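Local coordinates for protein beta-1,4-mannanase (Aplysia kurodai, PDB 3VUP) that probably hydrolyses beta-1,4-mannosidic linkages of mannans in the digestive fluid of the sea hare, with a TIM-barrel hydrolase fold, at residues A[135-140]-A[204-209]; A[261-266]-A[273-278]; A[294-297]-A[303-306]. One frame throughout, in Å; residues are numbered along the deposited sequence.

In the fold
All three contacts belong to one (beta/alpha)8 barrel. Contact 1 is buried helix-to-helix packing in the outer layer, between helices 130-147 and 197-214. Contacts 2 and 3 lie across the chain's centre from it, where strands 259-262 and 289-293 pass into their loops, contact 3 joining its loop to the start of helix 304-313. These two are neighbours, about 12 Å apart between centres, and touch through Phe276 on Phe294 and Tyr264 on Trp295. Contact 2 is buried and held by apolar and aromatic packing. Contact 3, only partly buried, adds a carboxylate-to-backbone hydrogen bond, a helix cap and a bound sulfate. Polar bonding across the segments thus appears only in contact 3.

Contact 1: A[135-140]-A[204-209]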
# COMPACT_ATOMS: atom_id res chain seq x y z
N SER A 135 -20.08 -7.00 -4.66
CA SER A 135 -20.32 -6.18 -5.85
C SER A 135 -19.08 -5.40 -6.28
O SER A 135 -18.80 -5.28 -7.47
CB SER A 135 -21.55 -5.27 -5.71
OG SER A 135 -21.32 -4.15 -4.87
N TYR A 136 -18.31 -4.88 -5.32
CA TYR A 136 -17.05 -4.24 -5.66
C TYR A 136 -16.12 -5.23 -6.36
O TYR A 136 -15.52 -4.93 -7.41
CB TYR A 136 -16.34 -3.64 -4.43
CG TYR A 136 -14.95 -3.18 -4.79
CD1 TYR A 136 -14.77 -2.17 -5.73
CD2 TYR A 136 -13.81 -3.78 -4.26
CE1 TYR A 136 -13.50 -1.76 -6.12
CE2 TYR A 136 -12.54 -3.37 -4.63
CZ TYR A 136 -12.39 -2.36 -5.56
OH TYR A 136 -11.12 -1.98 -5.94
N ILE A 137 -16.00 -6.41 -5.77
CA ILE A 137 -15.11 -7.42 -6.30
C ILE A 137 -15.50 -7.85 -7.71
O ILE A 137 -14.66 -7.89 -8.61
CB ILE A 137 -15.05 -8.60 -5.33
CG1 ILE A 137 -14.28 -8.18 -4.08
CG2 ILE A 137 -14.43 -9.82 -6.01
CD1 ILE A 137 -14.32 -9.17 -2.96
N ASP A 138 -16.79 -8.11 -7.92
CA ASP A 138 -17.25 -8.63 -9.20
C ASP A 138 -17.36 -7.57 -10.28
O ASP A 138 -17.03 -7.82 -11.44
CB ASP A 138 -18.57 -9.38 -9.03
CG ASP A 138 -18.41 -10.68 -8.27
OD1 ASP A 138 -17.27 -11.17 -8.17
OD2 ASP A 138 -19.43 -11.21 -7.78
N LYS A 139 -17.81 -6.38 -9.91
CA LYS A 139 -18.09 -5.34 -10.90
C LYS A 139 -16.93 -4.38 -11.17
O LYS A 139 -16.91 -3.70 -12.20
CB LYS A 139 -19.34 -4.54 -10.51
CG LYS A 139 -20.62 -5.33 -10.55
CD LYS A 139 -21.08 -5.56 -11.99
CE LYS A 139 -22.51 -6.06 -12.06
NZ LYS A 139 -23.09 -5.86 -13.42
N ALA A 140 -15.98 -4.29 -10.24
CA ALA A 140 -14.86 -3.35 -10.39
C ALA A 140 -13.49 -3.99 -10.25
O ALA A 140 -12.65 -3.84 -11.14
CB ALA A 140 -15.02 -2.16 -9.44
N LEU A 204 -10.10 -7.33 3.55
CA LEU A 204 -8.78 -7.55 2.98
C LEU A 204 -8.64 -8.94 2.36
O LEU A 204 -8.15 -9.08 1.23
CB LEU A 204 -7.71 -7.30 4.05
CG LEU A 204 -7.65 -5.87 4.62
CD1 LEU A 204 -6.75 -5.81 5.84
CD2 LEU A 204 -7.19 -4.88 3.57
N ASN A 205 -9.07 -9.97 3.08
CA ASN A 205 -8.97 -11.35 2.59
C ASN A 205 -9.70 -11.52 1.26
O ASN A 205 -9.16 -12.11 0.32
CB ASN A 205 -9.54 -12.31 3.64
CG ASN A 205 -9.60 -13.76 3.17
OD1 ASN A 205 -10.69 -14.31 2.97
ND2 ASN A 205 -8.45 -14.39 3.02
N TRP A 206 -10.92 -11.01 1.17
CA TRP A 206 -11.70 -11.22 -0.06
C TRP A 206 -11.07 -10.51 -1.25
O TRP A 206 -11.04 -11.05 -2.35
CB TRP A 206 -13.15 -10.79 0.12
CG TRP A 206 -13.97 -11.73 0.97
CD1 TRP A 206 -13.52 -12.73 1.80
CD2 TRP A 206 -15.40 -11.75 1.07
NE1 TRP A 206 -14.58 -13.36 2.40
CE2 TRP A 206 -15.75 -12.78 1.97
CE3 TRP A 206 -16.42 -10.99 0.49
CZ2 TRP A 206 -17.07 -13.06 2.30
CZ3 TRP A 206 -17.73 -11.27 0.82
CH2 TRP A 206 -18.05 -12.31 1.72
N GLN A 207 -10.55 -9.31 -1.03
CA GLN A 207 -9.93 -8.60 -2.14
C GLN A 207 -8.62 -9.25 -2.57
O GLN A 207 -8.35 -9.39 -3.76
CB GLN A 207 -9.74 -7.13 -1.81
CG GLN A 207 -11.04 -6.36 -1.68
CD GLN A 207 -10.79 -4.92 -1.30
OE1 GLN A 207 -10.63 -4.06 -2.16
NE2 GLN A 207 -10.71 -4.65 -0.00
N ALA A 208 -7.79 -9.64 -1.60
CA ALA A 208 -6.54 -10.30 -1.94
C ALA A 208 -6.79 -11.59 -2.73
O ALA A 208 -6.08 -11.87 -3.69
CB ALA A 208 -5.72 -10.57 -0.69
N ASP A 209 -7.79 -12.35 -2.31
CA ASP A 209 -8.10 -13.61 -2.98
C ASP A 209 -8.62 -13.35 -4.39
O ASP A 209 -8.25 -14.05 -5.33
CB ASP A 209 -9.12 -14.42 -2.17
CG ASP A 209 -9.40 -15.78 -2.79
OD1 ASP A 209 -8.65 -16.74 -2.52
OD2 ASP A 209 -10.40 -15.88 -3.53
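In the helical layer around the (beta/alpha)8 barrel, Ile137 and Tyr136 of helix 130-147 meet Trp206 and Gln207 of helix 197-214. The two helices run nearly parallel, 20° apart, and their segment axes come no closer than 10.5 Å; the gap is bridged by side chains, Ile137 reaching as far as the partner's backbone. Ile137 and Gln207 are the facing pair, CA to CA 6.7 Å. Ile137 turns CG1 away from its own carbonyl carbon, and CD1 at the tip rests 3.7 Å from CB of Trp206 and 3.8 Å from the carbonyl O of the same residue. The indole is approached at its edge, near the ring plane, so the methyl takes up no face of it. One carbon nearer the backbone, Ile137 CG1 comes within 4.4 Å of Gln207 CG.

Such packing of neighbouring helices is part of the barrel's outer shell: helix 130-147 follows strand 105-112 and helix 197-214 follows strand 157-161, whose Leu159 touches Gln207. The meeting of Tyr136 with Gln207 is polar on one side. Tyr136 has its ring carried anti to the backbone N (chi1 171°), and the extended Gln207 side chain brings OE1 to the ring rim, 3.2 Å from CE2 and near the ring plane. Amide and ring stand 83° apart. That amide is fixed at both ends, OE1 accepting from Trp111 NE1 and NE2 bonding to Phe203 O, which holds its rotation while it abuts the tyrosine. The phenol OH is bonded to His64 NE2, tying the ring to strand 58-65. Trp206 is held by a bond from NE1 to Gly249 O and by a cation-pi contact with Lys251.

Contact 2: A[261-266]-A[273-278]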
# COMPACT_ATOMS: atom_id res chain seq x y z
N PHE A 261 5.26 -1.28 6.18
CA PHE A 261 5.17 -0.45 7.38
C PHE A 261 5.30 1.02 7.01
O PHE A 261 6.14 1.39 6.19
CB PHE A 261 6.35 -0.71 8.32
CG PHE A 261 6.44 -2.10 8.93
CD1 PHE A 261 5.41 -3.03 8.87
CD2 PHE A 261 7.60 -2.44 9.61
CE1 PHE A 261 5.56 -4.29 9.47
CE2 PHE A 261 7.75 -3.68 10.21
CZ PHE A 261 6.73 -4.60 10.15
N HIS A 262 4.52 1.88 7.67
CA HIS A 262 4.79 3.31 7.64
C HIS A 262 5.46 3.69 8.95
O HIS A 262 5.19 3.09 9.98
CB HIS A 262 3.49 4.09 7.45
CG HIS A 262 2.77 3.71 6.20
ND1 HIS A 262 1.49 4.13 5.92
CD2 HIS A 262 3.16 2.95 5.15
CE1 HIS A 262 1.11 3.63 4.76
NE2 HIS A 262 2.10 2.91 4.27
N SER A 263 6.34 4.68 8.90
CA SER A 263 7.02 5.09 10.12
C SER A 263 7.33 6.57 10.15
O SER A 263 8.06 7.09 9.31
CB SER A 263 8.31 4.28 10.32
OG SER A 263 8.92 4.58 11.57
N TYR A 264 6.78 7.22 11.17
CA TYR A 264 6.96 8.64 11.40
C TYR A 264 7.28 8.87 12.87
O TYR A 264 6.68 8.26 13.75
CB TYR A 264 5.68 9.39 11.06
CG TYR A 264 5.25 9.32 9.61
CD1 TYR A 264 5.78 10.21 8.67
CD2 TYR A 264 4.31 8.40 9.18
CE1 TYR A 264 5.38 10.18 7.36
CE2 TYR A 264 3.91 8.36 7.85
CZ TYR A 264 4.44 9.27 6.95
OH TYR A 264 4.05 9.29 5.63
N SER A 265 8.22 9.77 13.13
CA SER A 265 8.44 10.22 14.50
C SER A 265 7.28 11.11 14.95
O SER A 265 6.56 11.67 14.11
CB SER A 265 9.79 10.94 14.64
OG SER A 265 9.88 12.10 13.83
N TRP A 266 7.10 11.22 16.26
CA TRP A 266 6.09 12.09 16.84
C TRP A 266 6.79 13.08 17.75
O TRP A 266 7.54 12.68 18.64
CB TRP A 266 5.07 11.28 17.64
CG TRP A 266 4.18 12.13 18.50
CD1 TRP A 266 4.15 12.17 19.86
CD2 TRP A 266 3.19 13.07 18.05
NE1 TRP A 266 3.20 13.07 20.29
CE2 TRP A 266 2.60 13.63 19.20
CE3 TRP A 266 2.75 13.49 16.79
CZ2 TRP A 266 1.59 14.60 19.12
CZ3 TRP A 266 1.75 14.45 16.72
CH2 TRP A 266 1.18 14.99 17.87
N VAL A 273 8.69 1.07 18.83
CA VAL A 273 8.56 -0.01 17.87
C VAL A 273 9.04 0.45 16.48
O VAL A 273 8.95 -0.28 15.50
CB VAL A 273 7.08 -0.51 17.86
CG1 VAL A 273 6.90 -1.77 17.04
CG2 VAL A 273 6.63 -0.77 19.28
N ALA A 274 9.61 1.65 16.41
CA ALA A 274 9.87 2.29 15.12
C ALA A 274 10.83 1.52 14.23
O ALA A 274 11.91 1.13 14.66
CB ALA A 274 10.38 3.70 15.32
N PRO A 275 10.46 1.33 12.96
CA PRO A 275 11.39 0.69 12.03
C PRO A 275 12.73 1.41 11.93
O PRO A 275 13.75 0.76 11.73
CB PRO A 275 10.62 0.72 10.71
CG PRO A 275 9.18 0.54 11.15
CD PRO A 275 9.09 1.39 12.41
N PHE A 276 12.74 2.73 12.13
CA PHE A 276 13.95 3.54 12.02
C PHE A 276 14.90 3.45 13.21
O PHE A 276 15.96 4.05 13.19
CB PHE A 276 13.60 4.98 11.67
CG PHE A 276 13.26 5.15 10.23
CD1 PHE A 276 14.27 5.23 9.29
CD2 PHE A 276 11.95 5.17 9.80
CE1 PHE A 276 13.99 5.35 7.94
CE2 PHE A 276 11.66 5.30 8.45
CZ PHE A 276 12.68 5.38 7.53
N THR A 277 14.52 2.68 14.23
CA THR A 277 15.43 2.37 15.34
C THR A 277 15.56 0.87 15.55
O THR A 277 16.12 0.42 16.55
CB THR A 277 14.99 3.04 16.64
OG1 THR A 277 13.65 2.63 16.94
CG2 THR A 277 15.07 4.56 16.53
N HIS A 278 15.06 0.10 14.59
CA HIS A 278 15.11 -1.35 14.64
C HIS A 278 15.56 -1.93 13.31
O HIS A 278 15.98 -1.20 12.40
CB HIS A 278 13.75 -1.90 15.10
CG HIS A 278 13.44 -1.51 16.51
ND1 HIS A 278 12.80 -0.34 16.83
CD2 HIS A 278 13.78 -2.10 17.68
CE1 HIS A 278 12.72 -0.24 18.15
NE2 HIS A 278 13.30 -1.29 18.69
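Ser263 and Phe261 close on Pro275, and the ring of Phe276 completes the first shell. Ser263 stands with OG opposite its backbone N across the CA-CB bond (chi1 -175°), which sends the hydroxyl into the corner between Pro275 and Phe276. OG lies 3.3 Å from Pro275 CD, the ring carbon bonded to the proline N, and 3.6 Å from Phe276 CD2. This second approach is at the rim of the phenyl, in its plane, so the ring offers C-H rather than its pi face. The neighbouring ring carbon of the proline, CG, reaches Phe261 CD2 at 3.7 Å, the approach to the phenyl being oblique, while the same CG is 3.9 Å from Ser263 CB. With an alanine in place of Pro275 the CG and CD that touch Phe261 and Ser263 would be gone, and a gap would probably open between the phenyl and the serine.

The contact sits where the chain runs on from strand 259-262, the sixth of the TIM barrel, and the loop folds back beside it. His262 and Tyr264, whose CB atoms point away from the proline turn, bond to Glu162 and Glu293; these glutamates follow or end strands four and seven, places consistent with the catalytic pair of clan GH-A hydrolases.

Farther out, the turn carrying Pro275 is held by its own bonds. His278 ND1 donates to Ala274 O at 2.8 Å, nearly straight at 163°, and Thr277 N reaches that oxygen from the opposite face at 3.1 Å. Trp270 stacks on Phe276, whose ring also packs on Met307 and Val311 of helix 304-313, and Tyr283 meets Phe261 edge-to-face.

Contact 3: A[294-297]-A[303-306]; sequences FWEQ and TITQ. With SO4 (sulfate ion), chain F.
Glu296 and Ile304 bring their CA atoms to 5.1 Å where the extended backbone through Phe294 and Trp295 turns into a 3-10 segment beside the start of helix 304-313. The glutamate side chain is stretched out, CG opposite the backbone N (chi1 -176°), and its OE2 accepts from Ile304 N at 2.8 Å with an N-H...O angle of 150°. The donor comes from above the carboxylate plane, 50° out of it. OE2 also receives Asn330 ND2, so two donors grip this oxygen. Next to it, Thr303 is the N-cap and forms a capping box with Gln306: Gln306 N donates to Thr303 OG1 at 3.0 Å, and Thr303 N to Gln306 OE1 at 2.9 Å, the latter in the carbonyl plane on a lone pair.

Ile304 brings CD1 to 3.8 Å from Phe294 CE1, the two side chains crossing at about a right angle. Phe294 is packed edge-to-face on both Phe276 and Phe308. A sulfate, probably from the crystallisation liquor, lies against the start of the 3-10 segment: its O4 accepts from Gln297 N at 2.8 Å and its O2 weakly from Glu296 N, while Arg327, Asn330 and Gln331 also bond to it.

The carboxylate thus takes up the first backbone N-H of the helix; its two N-H donors and the helix start probably stabilise the charge of Glu296, an effect that the sulfate, itself bonded to Arg327, would offset in part.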
# COMPACT_ATOMS: atom_id res chain seq x y z
N PHE A 294 7.65 7.49 4.81
CA PHE A 294 8.45 8.22 5.78
C PHE A 294 8.84 9.55 5.14
O PHE A 294 8.79 9.67 3.91
CB PHE A 294 9.72 7.45 6.18
CG PHE A 294 10.65 7.14 5.03
CD1 PHE A 294 11.71 7.99 4.71
CD2 PHE A 294 10.49 5.98 4.29
CE1 PHE A 294 12.57 7.69 3.67
CE2 PHE A 294 11.35 5.67 3.25
CZ PHE A 294 12.40 6.52 2.94
N TRP A 295 9.21 10.52 5.96
CA TRP A 295 9.77 11.76 5.44
C TRP A 295 10.61 12.47 6.49
O TRP A 295 10.50 12.18 7.68
CB TRP A 295 8.73 12.70 4.82
CG TRP A 295 7.62 13.20 5.71
CD1 TRP A 295 7.40 12.93 7.03
CD2 TRP A 295 6.57 14.07 5.29
NE1 TRP A 295 6.26 13.58 7.45
CE2 TRP A 295 5.73 14.27 6.39
CE3 TRP A 295 6.25 14.66 4.07
CZ2 TRP A 295 4.59 15.08 6.32
CZ3 TRP A 295 5.13 15.46 4.00
CH2 TRP A 295 4.31 15.66 5.11
N GLU A 296 11.44 13.40 6.04
CA GLU A 296 12.42 14.01 6.93
C GLU A 296 11.79 14.85 8.04
O GLU A 296 12.30 14.86 9.17
CB GLU A 296 13.41 14.85 6.11
CG GLU A 296 14.54 15.45 6.93
CD GLU A 296 15.62 16.14 6.10
OE1 GLU A 296 16.16 17.16 6.57
OE2 GLU A 296 15.98 15.66 5.01
N GLN A 297 10.69 15.53 7.75
CA GLN A 297 10.11 16.39 8.78
C GLN A 297 9.63 15.62 10.01
O GLN A 297 9.51 16.19 11.09
CB GLN A 297 8.99 17.27 8.23
CG GLN A 297 7.73 16.55 7.85
CD GLN A 297 6.56 17.49 7.82
OE1 GLN A 297 6.51 18.40 6.98
NE2 GLN A 297 5.62 17.32 8.75
N THR A 303 18.44 13.01 8.34
CA THR A 303 18.21 13.59 7.02
C THR A 303 17.52 12.54 6.15
O THR A 303 17.58 11.35 6.44
CB THR A 303 19.53 13.96 6.32
OG1 THR A 303 20.26 12.76 6.06
CG2 THR A 303 20.36 14.92 7.17
N ILE A 304 16.88 12.97 5.06
CA ILE A 304 16.23 12.00 4.18
C ILE A 304 17.25 10.99 3.61
O ILE A 304 16.94 9.82 3.43
CB ILE A 304 15.44 12.70 3.05
CG1 ILE A 304 14.44 11.74 2.40
CG2 ILE A 304 16.38 13.32 2.03
CD1 ILE A 304 13.25 11.40 3.29
N THR A 305 18.49 11.42 3.37
CA THR A 305 19.51 10.50 2.89
C THR A 305 19.83 9.45 3.96
O THR A 305 19.92 8.25 3.66
CB THR A 305 20.78 11.24 2.42
OG1 THR A 305 20.46 12.06 1.30
CG2 THR A 305 21.87 10.26 2.01
N GLN A 306 19.96 9.88 5.20
CA GLN A 306 20.16 8.94 6.29
C GLN A 306 19.01 7.96 6.38
O GLN A 306 19.22 6.78 6.69
CB GLN A 306 20.36 9.66 7.62
CG GLN A 306 21.74 10.29 7.73
CD GLN A 306 21.87 11.20 8.93
OE1 GLN A 306 20.92 11.87 9.32
NE2 GLN A 306 23.05 11.24 9.51
S SO4 F . 10.78 15.85 3.62
O1 SO4 F . 9.46 15.73 3.04
O2 SO4 F . 11.42 14.78 2.96
O3 SO4 F . 11.50 16.98 3.05
O4 SO4 F . 10.62 16.07 5.05